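PDB 3F42: nucleoid-associated protein HP_0035 from Helicobacter pylori, which probably binds DNA as a homodimer and alters its conformation, with possible roles in gene expression, nucleoid organisation and DNA protection. Local coordinates for residues L53-D56 with D57-E61. Sequence-based numbering, arbitrary orientation.
Sequences LQID and DSLLE
Asp56 and Ser58 grip each other where strand 50-55 ends and the chain turns towards helix 63-93. One carboxylate oxygen does the work: Asp56 OD2 accepts the backbone N-H of Ser58 at 2.8 Å from Ser58 N, in a fairly straight bond (162°), and the hydroxyl at 2.6 Å from Ser58 OG. The N-H arrives on the anti side, tilted out of the carboxylate plane, while the hydroxyl approaches from above the opposite face, more steeply tilted. Held from both faces at this one oxygen, the carboxylate is probably restrained in its rotation, and the two donors probably favour its charged form. With CG anti to the backbone N (chi1 -168°), the Asp56 carboxylate is carried forward alongside the next peptide; Ser58 OG, held between its own N and carbonyl carbon (chi1 55°), turns back to meet it. The side-chain bond to Ser58 N closes an Asx turn, and a beta-turn overlaps it: Leu59 N donates to Asp56 O at 3.0 Å, from above the carbonyl plane. Two more i to i+3 bonds, Leu60 N to Asp57 O and Glu61 N to Ser58 O, continue the winding, so strand 50-55, outermost in this chain's antiparallel three-stranded sheet, passes into a helical connection leading to the long helix. On the apolar side, Ile55 and Leu59 cross at about a right angle. The CG2 branch of Ile55 touches Leu59 CB at 3.9 Å and lies 4.1 Å from Leu59 CD1. Both side chains also pack on Met66 of helix 63-93, and Met39 touches Asp56, Ser58 and Leu59. The carboxylate of Asp57 is engaged by another chain: its OD1 forms a salt bridge with Lys63 of the second subunit, whose NZ also donates to Ile55 O.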
loop_
_atom_site.group_PDB
_atom_site.type_symbol
_atom_site.label_atom_id
_atom_site.label_comp_id
_atom_site.label_asym_id
_atom_site.label_seq_id
_atom_site.Cartn_x
_atom_site.Cartn_y
_atom_site.Cartn_z
ATOM N N LEU A 53 -32.789 -6.528 7.884
ATOM C CA LEU A 53 -33.168 -7.908 8.235
ATOM C C LEU A 53 -34.675 -7.833 8.466
ATOM O O LEU A 53 -35.134 -6.992 9.276
ATOM C CB LEU A 53 -32.388 -8.336 9.482
ATOM C CG LEU A 53 -32.474 -9.787 9.953
ATOM C CD1 LEU A 53 -31.186 -10.186 10.660
ATOM C CD2 LEU A 53 -33.609 -9.911 10.924
ATOM N N GLN A 54 -35.442 -8.613 7.687
ATOM C CA GLN A 54 -36.913 -8.619 7.789
ATOM C C GLN A 54 -37.442 -10.049 7.792
ATOM O O GLN A 54 -37.047 -10.875 6.953
ATOM C CB GLN A 54 -37.574 -7.813 6.670
ATOM C CG GLN A 54 -37.283 -6.249 6.706
ATOM C CD GLN A 54 -37.773 -5.526 7.992
ATOM O OE1 GLN A 54 -38.845 -5.829 8.517
ATOM N NE2 GLN A 54 -36.978 -4.558 8.486
ATOM N N ILE A 55 -38.315 -10.313 8.766
ATOM C CA ILE A 55 -38.828 -11.658 9.039
ATOM C C ILE A 55 -40.362 -11.541 9.024
ATOM O O ILE A 55 -40.910 -10.667 9.705
ATOM C CB ILE A 55 -38.362 -12.139 10.437
ATOM C CG1 ILE A 55 -36.836 -12.179 10.514
ATOM C CG2 ILE A 55 -38.990 -13.525 10.791
ATOM C CD1 ILE A 55 -36.279 -12.285 11.928
ATOM N N ASP A 56 -41.044 -12.408 8.268
ATOM C CA ASP A 56 -42.522 -12.394 8.234
ATOM C C ASP A 56 -43.069 -12.737 9.602
ATOM O O ASP A 56 -42.537 -13.611 10.272
ATOM C CB ASP A 56 -43.050 -13.375 7.201
ATOM C CG ASP A 56 -44.531 -13.181 6.927
ATOM O OD1 ASP A 56 -44.861 -12.403 6.024
ATOM O OD2 ASP A 56 -45.363 -13.758 7.649
ATOM N N ASP A 57 -44.120 -12.025 10.037
ATOM C CA ASP A 57 -44.716 -12.308 11.340
ATOM C C ASP A 57 -45.093 -13.787 11.501
ATOM O O ASP A 57 -45.119 -14.288 12.624
ATOM C CB ASP A 57 -45.968 -11.452 11.597
ATOM C CG ASP A 57 -45.657 -10.019 11.963
ATOM O OD1 ASP A 57 -44.507 -9.665 12.319
ATOM O OD2 ASP A 57 -46.618 -9.219 11.920
ATOM N N SER A 58 -45.381 -14.488 10.401
ATOM C CA SER A 58 -45.800 -15.906 10.490
ATOM C C SER A 58 -44.733 -16.786 11.109
ATOM O O SER A 58 -45.037 -17.753 11.813
ATOM C CB SER A 58 -46.224 -16.465 9.134
ATOM O OG SER A 58 -45.197 -16.298 8.181
ATOM N N LEU A 59 -43.470 -16.422 10.886
ATOM C CA LEU A 59 -42.353 -17.188 11.419
ATOM C C LEU A 59 -42.205 -17.059 12.923
ATOM O O LEU A 59 -41.526 -17.877 13.549
ATOM C CB LEU A 59 -41.035 -16.838 10.686
ATOM C CG LEU A 59 -40.896 -17.436 9.272
ATOM C CD1 LEU A 59 -39.668 -16.868 8.502
ATOM C CD2 LEU A 59 -40.816 -18.956 9.304
ATOM N N LEU A 60 -42.821 -16.049 13.519
ATOM C CA LEU A 60 -42.771 -15.909 14.994
ATOM C C LEU A 60 -43.460 -17.097 15.685
ATOM O O LEU A 60 -43.163 -17.402 16.839
ATOM C CB LEU A 60 -43.387 -14.590 15.441
ATOM C CG LEU A 60 -42.756 -13.282 14.960
ATOM C CD1 LEU A 60 -43.631 -12.137 15.426
ATOM C CD2 LEU A 60 -41.294 -13.098 15.427
ATOM N N GLU A 61 -44.309 -17.800 14.942
ATOM C CA GLU A 61 -44.997 -19.014 15.426
ATOM C C GLU A 61 -44.174 -20.304 15.342
ATOM O O GLU A 61 -44.627 -21.369 15.812
ATOM C CB GLU A 61 -46.284 -19.224 14.622
ATOM C CG GLU A 61 -47.241 -18.046 14.660
ATOM C CD GLU A 61 -47.611 -17.614 16.063
ATOM O OE1 GLU A 61 -47.941 -18.478 16.899
ATOM O OE2 GLU A 61 -47.567 -16.393 16.332
#